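N-isopropylammelide isopropylaminohydrolase (Burkholderia multivorans ATCC 17616, PDB 6NBO) is a zinc-containing enzyme of the amidohydrolase family, built on a TIM-barrel fold with a smaller beta-sheet region beside the barrel. Local coordinates at residues L13-R18 with A24-I29; A133-L138 with D171-D176. One frame throughout, in Å; residues are numbered along the deposited sequence.

Interaction 1: L13-R18 with A24-I29; sequences LIRNVR and ALDILI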
loop_
_atom_site.group_PDB
_atom_site.type_symbol
_atom_site.label_atom_id
_atom_site.label_comp_id
_atom_site.label_asym_id
_atom_site.label_seq_id
_atom_site.Cartn_x
_atom_site.Cartn_y
_atom_site.Cartn_z
ATOM N N LEU A 13 -27.057 -2.440 9.735
ATOM C CA LEU A 13 -27.612 -2.981 8.501
ATOM C C LEU A 13 -27.533 -1.886 7.446
ATOM O O LEU A 13 -28.229 -0.870 7.546
ATOM C CB LEU A 13 -29.053 -3.456 8.698
ATOM C CG LEU A 13 -29.746 -4.002 7.440
ATOM C CD1 LEU A 13 -28.958 -5.166 6.850
ATOM C CD2 LEU A 13 -31.169 -4.423 7.756
ATOM N N ILE A 14 -26.685 -2.095 6.447
ATOM C CA ILE A 14 -26.584 -1.200 5.299
ATOM C C ILE A 14 -27.483 -1.768 4.207
ATOM O O ILE A 14 -27.184 -2.817 3.630
ATOM C CB ILE A 14 -25.139 -1.080 4.807
ATOM C CG1 ILE A 14 -24.210 -0.636 5.951
ATOM C CG2 ILE A 14 -25.073 -0.136 3.594
ATOM C CD1 ILE A 14 -22.705 -0.676 5.563
ATOM N N ARG A 15 -28.587 -1.086 3.929
ATOM C CA ARG A 15 -29.557 -1.582 2.971
ATOM C C ARG A 15 -29.285 -1.044 1.575
ATOM O O ARG A 15 -28.853 0.097 1.405
ATOM C CB ARG A 15 -30.969 -1.188 3.384
ATOM C CG ARG A 15 -31.560 -2.068 4.472
ATOM C CD ARG A 15 -32.971 -1.629 4.762
ATOM N NE ARG A 15 -33.584 -2.457 5.791
ATOM C CZ ARG A 15 -34.477 -2.007 6.664
ATOM N NH1 ARG A 15 -34.853 -0.731 6.629
ATOM N NH2 ARG A 15 -34.991 -2.825 7.571
ATOM N N ASN A 16 -29.583 -1.874 0.572
ATOM C CA ASN A 16 -29.793 -1.417 -0.803
ATOM C C ASN A 16 -28.507 -0.836 -1.408
ATOM O O ASN A 16 -28.446 0.330 -1.808
ATOM C CB ASN A 16 -30.940 -0.399 -0.847
ATOM C CG ASN A 16 -31.279 0.048 -2.250
ATOM O OD1 ASN A 16 -31.010 -0.659 -3.221
ATOM N ND2 ASN A 16 -31.871 1.231 -2.367
ATOM N N VAL A 17 -27.471 -1.673 -1.460
ATOM C CA VAL A 17 -26.208 -1.324 -2.106
ATOM C C VAL A 17 -25.889 -2.369 -3.166
ATOM O O VAL A 17 -26.480 -3.444 -3.213
ATOM C CB VAL A 17 -25.046 -1.202 -1.112
ATOM C CG1 VAL A 17 -25.281 -0.033 -0.157
ATOM C CG2 VAL A 17 -24.857 -2.517 -0.356
ATOM N N ARG A 18 -24.932 -2.037 -4.022
ATOM C CA ARG A 18 -24.515 -2.900 -5.116
ATOM C C ARG A 18 -23.016 -3.130 -5.003
ATOM O O ARG A 18 -22.252 -2.183 -4.794
ATOM C CB ARG A 18 -24.855 -2.280 -6.467
ATOM C CG ARG A 18 -26.356 -2.227 -6.794
ATOM C CD ARG A 18 -26.601 -1.365 -8.032
ATOM N NE ARG A 18 -26.089 -0.012 -7.834
ATOM C CZ ARG A 18 -25.224 0.593 -8.638
ATOM N NH1 ARG A 18 -24.779 -0.026 -9.725
ATOM N NH2 ARG A 18 -24.812 1.825 -8.363
ATOM N N ALA A 24 -28.708 -5.641 -6.378
ATOM C CA ALA A 24 -28.458 -4.973 -5.114
ATOM C C ALA A 24 -28.673 -5.939 -3.953
ATOM O O ALA A 24 -29.394 -6.932 -4.064
ATOM C CB ALA A 24 -29.367 -3.756 -4.956
ATOM N N LEU A 25 -28.031 -5.643 -2.828
ATOM C CA LEU A 25 -28.218 -6.459 -1.633
ATOM C C LEU A 25 -28.065 -5.583 -0.397
ATOM O O LEU A 25 -27.778 -4.385 -0.492
ATOM C CB LEU A 25 -27.234 -7.637 -1.612
ATOM C CG LEU A 25 -25.751 -7.391 -1.908
ATOM C CD1 LEU A 25 -25.027 -6.615 -0.811
ATOM C CD2 LEU A 25 -25.056 -8.723 -2.163
ATOM N N ASP A 26 -28.268 -6.192 0.770
ATOM C CA ASP A 26 -27.982 -5.562 2.049
ATOM C C ASP A 26 -26.737 -6.193 2.652
ATOM O O ASP A 26 -26.388 -7.339 2.361
ATOM C CB ASP A 26 -29.139 -5.709 3.045
ATOM C CG ASP A 26 -30.473 -5.264 2.485
ATOM O OD1 ASP A 26 -30.524 -4.386 1.599
ATOM O OD2 ASP A 26 -31.481 -5.812 2.953
ATOM N N ILE A 27 -26.072 -5.430 3.514
ATOM C CA ILE A 27 -24.899 -5.902 4.243
ATOM C C ILE A 27 -25.185 -5.714 5.721
ATOM O O ILE A 27 -25.323 -4.578 6.187
ATOM C CB ILE A 27 -23.616 -5.146 3.844
ATOM C CG1 ILE A 27 -23.333 -5.303 2.353
ATOM C CG2 ILE A 27 -22.417 -5.654 4.669
ATOM C CD1 ILE A 27 -22.149 -4.424 1.849
ATOM N N LEU A 28 -25.276 -6.822 6.455
ATOM C CA LEU A 28 -25.452 -6.782 7.897
ATOM C C LEU A 28 -24.089 -6.887 8.569
ATOM O O LEU A 28 -23.327 -7.822 8.303
ATOM C CB LEU A 28 -26.355 -7.921 8.380
ATOM C CG LEU A 28 -26.566 -7.984 9.896
ATOM C CD1 LEU A 28 -27.276 -6.728 10.408
ATOM C CD2 LEU A 28 -27.337 -9.245 10.312
ATOM N N ILE A 29 -23.803 -5.946 9.460
ATOM C CA ILE A 29 -22.537 -5.886 10.178
ATOM C C ILE A 29 -22.828 -6.104 11.648
ATOM O O ILE A 29 -23.778 -5.523 12.189
ATOM C CB ILE A 29 -21.839 -4.528 9.953
ATOM C CG1 ILE A 29 -21.334 -4.441 8.516
ATOM C CG2 ILE A 29 -20.726 -4.310 10.975
ATOM C CD1 ILE A 29 -21.124 -3.007 8.050
HETATM O O HOH W 1 -33.393 -5.126 4.872
#
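Leu13 to Arg18 and Ala24 to Ile29 pair as the two arms of an antiparallel hairpin, the hydrogen-bonded pairs Ile14-Ile27 and Val17-Leu25 being separated by a G1 beta bulge at Asn16 and Val17, which both face Leu25. Asn16 has a positive phi (65°) and kinks the strand; its N donates to Asp26 OD1 at 2.9 Å, approaching on the anti side of the carboxylate. Asp26 thus bridges the bulge by its side chain. Its other oxygen, OD2, accepts a hydrogen bond from a water, which in turn accepts one from Arg15 NE, and a second from Leu41 N, so both carboxylate oxygens are held. Arg15 and Asp26 are thereby linked through water, Arg15 NE and Asp26 OD2 lying 4.9 Å apart. Ile14, Val17, Leu25 and Ile27 share one face, where Val17 CG2 reaches Ile27 CD1 at 4.0 Å, the two side chains nearly perpendicular. Ile14 CD1 also meets Ile29 CD1, methyl against methyl, at 3.8 Å. On the other face Leu13 CD1 rests on Leu28 CB at 4.1 Å. Strand 48-51 bonds to the far edge of strand 11-17, while strands 56-66 and 367-370 cover the Ile14-Val17 face through Ala57, Val367 and Leu369.

Interaction 2: A133-L138 with D171-D176; sequences AGLRHL and DALLAD
Gly134 meets Leu173 from within a type II' beta turn that runs from Ala133, whose N bonds to Asp130 OD1, to Arg136. The Gly134 CA lies 3.9 Å from Leu173 CD2, so the bare backbone of the turn is what touches this methyl. The bond from Arg136 N to Ala133 O closes the turn, and the phi of 69° at Gly134 suits a residue without a side chain.

Leu135 follows at the N-cap position of helix 136-147 and carries most of the packing. With CG anti to its own carbonyl carbon (chi1 -56°), the side chain extends across to helix 170-180 and divides there. Leu135 CD2 lies against Leu173 CD1 at 3.7 Å and also comes 3.8 Å from Leu173 O, whereas Leu135 CD1 settles on Asp176 CB at 4.1 Å. The two leucines run alongside one another, pointing opposite ways, so that they overlap along their flanks; the Asp176 side chain instead lies square to Leu135 and offers its methylene to the contact. Leu173 and Asp176 stand three residues apart on the helix, close to one turn, which brings both to the side of the helix that faces Leu135.

Further on, Leu138 turns its side chain toward helix 170-180 and packs on Ala177 and Ala180, carrying the apolar seam along that helix. Val129, in the loop after strand 120-128, touches both Leu135 and Leu173 and adds a third apolar partner.

The contact is plain surface packing: the turn and N-cap residue that lead into helix 136-147 pack on the side of helix 170-180. Strand 120-128, helix 136-147, strand 153-159 and helix 170-180 follow one another along the chain, the strand-helix alternation of a TIM barrel, and the two helices belong to its outer layer.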
loop_
_atom_site.group_PDB
_atom_site.type_symbol
_atom_site.label_atom_id
_atom_site.label_comp_id
_atom_site.label_asym_id
_atom_site.label_seq_id
_atom_site.Cartn_x
_atom_site.Cartn_y
_atom_site.Cartn_z
ATOM N N ALA A 133 18.705 9.741 11.996
ATOM C CA ALA A 133 17.582 9.951 12.892
ATOM C C ALA A 133 17.349 8.813 13.869
ATOM O O ALA A 133 16.556 8.981 14.800
ATOM C CB ALA A 133 16.293 10.164 12.082
ATOM N N GLY A 134 17.991 7.663 13.686
ATOM C CA GLY A 134 17.694 6.551 14.570
ATOM C C GLY A 134 16.295 6.029 14.307
ATOM O O GLY A 134 15.835 5.951 13.162
ATOM N N LEU A 135 15.604 5.660 15.379
ATOM C CA LEU A 135 14.224 5.200 15.280
ATOM C C LEU A 135 13.206 6.331 15.441
ATOM O O LEU A 135 12.026 6.056 15.680
ATOM C CB LEU A 135 13.955 4.115 16.331
ATOM C CG LEU A 135 14.878 2.886 16.303
ATOM C CD1 LEU A 135 14.426 1.834 17.324
ATOM C CD2 LEU A 135 14.962 2.290 14.906
ATOM N N ARG A 136 13.627 7.594 15.323
ATOM C CA ARG A 136 12.701 8.684 15.627
ATOM C C ARG A 136 11.496 8.679 14.693
ATOM O O ARG A 136 10.360 8.872 15.143
ATOM C CB ARG A 136 13.406 10.040 15.572
ATOM C CG ARG A 136 12.399 11.180 15.691
ATOM C CD ARG A 136 13.002 12.457 16.207
ATOM N NE ARG A 136 14.318 12.747 15.651
ATOM C CZ ARG A 136 14.541 13.179 14.413
ATOM N NH1 ARG A 136 15.785 13.440 14.023
ATOM N NH2 ARG A 136 13.531 13.338 13.564
ATOM N N HIS A 137 11.718 8.486 13.388
ATOM C CA HIS A 137 10.582 8.441 12.469
ATOM C C HIS A 137 9.699 7.236 12.757
ATOM O O HIS A 137 8.467 7.334 12.714
ATOM C CB HIS A 137 11.057 8.398 11.013
ATOM C CG HIS A 137 12.020 9.486 10.647
ATOM N ND1 HIS A 137 11.757 10.823 10.859
ATOM C CD2 HIS A 137 13.245 9.432 10.071
ATOM C CE1 HIS A 137 12.782 11.544 10.436
ATOM N NE2 HIS A 137 13.697 10.724 9.953
ATOM N N LEU A 138 10.312 6.083 13.028
ATOM C CA LEU A 138 9.542 4.897 13.390
ATOM C C LEU A 138 8.654 5.161 14.601
ATOM O O LEU A 138 7.458 4.845 14.588
ATOM C CB LEU A 138 10.489 3.729 13.663
ATOM C CG LEU A 138 9.772 2.460 14.112
ATOM C CD1 LEU A 138 8.814 1.989 13.005
ATOM C CD2 LEU A 138 10.790 1.372 14.478
ATOM N N ASP A 171 22.699 -1.840 10.126
ATOM C CA ASP A 171 22.206 -3.206 10.292
ATOM C C ASP A 171 21.580 -3.412 11.671
ATOM O O ASP A 171 20.476 -3.958 11.789
ATOM C CB ASP A 171 23.340 -4.205 10.048
ATOM C CG ASP A 171 24.633 -3.847 10.789
ATOM O OD1 ASP A 171 24.671 -2.865 11.571
ATOM O OD2 ASP A 171 25.624 -4.569 10.585
ATOM N N ALA A 172 22.271 -2.981 12.729
ATOM C CA ALA A 172 21.736 -3.147 14.079
ATOM C C ALA A 172 20.514 -2.268 14.310
ATOM O O ALA A 172 19.598 -2.648 15.049
ATOM C CB ALA A 172 22.823 -2.840 15.114
ATOM N N LEU A 173 20.484 -1.096 13.684
ATOM C CA LEU A 173 19.338 -0.212 13.826
ATOM C C LEU A 173 18.093 -0.828 13.210
ATOM O O LEU A 173 17.000 -0.729 13.774
ATOM C CB LEU A 173 19.654 1.132 13.176
ATOM C CG LEU A 173 18.707 2.277 13.457
ATOM C CD1 LEU A 173 18.696 2.602 14.963
ATOM C CD2 LEU A 173 19.180 3.454 12.650
ATOM N N LEU A 174 18.243 -1.460 12.045
ATOM C CA LEU A 174 17.120 -2.125 11.397
ATOM C C LEU A 174 16.598 -3.271 12.248
ATOM O O LEU A 174 15.383 -3.492 12.323
ATOM C CB LEU A 174 17.548 -2.635 10.016
ATOM C CG LEU A 174 17.806 -1.552 8.961
ATOM C CD1 LEU A 174 18.444 -2.127 7.675
ATOM C CD2 LEU A 174 16.505 -0.828 8.627
ATOM N N ALA A 175 17.501 -4.025 12.880
ATOM C CA ALA A 175 17.067 -5.049 13.824
ATOM C C ALA A 175 16.287 -4.427 14.974
ATOM O O ALA A 175 15.234 -4.937 15.377
ATOM C CB ALA A 175 18.277 -5.826 14.347
ATOM N N ASP A 176 16.800 -3.323 15.527
ATOM C CA ASP A 176 16.077 -2.611 16.580
ATOM C C ASP A 176 14.704 -2.162 16.102
ATOM O O ASP A 176 13.741 -2.167 16.875
ATOM C CB ASP A 176 16.875 -1.396 17.052
ATOM C CG ASP A 176 18.133 -1.780 17.785
ATOM O OD1 ASP A 176 18.286 -2.976 18.118
ATOM O OD2 ASP A 176 18.967 -0.886 18.022
#

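Overall arrangement
The two interactions lie on opposite sides of the chain's centre, about 45 Å apart between centres and about 30 Å between nearest atoms, and share no secondary-structure element. Interaction 1 is partly buried and joins neighbouring strands of the small sheet beside the barrel; backbone hydrogen bonds, a carboxylate and a bridging water act there together with aliphatic packing. Interaction 2 is a surface contact between successive helical units with a strand between them, the lead-in turn of helix 136-147 and the flank of helix 170-180, and rests on van der Waals packing alone. The buried area follows the same contrast: 550 Å² across the hairpin against 188 Å² between turn and helix.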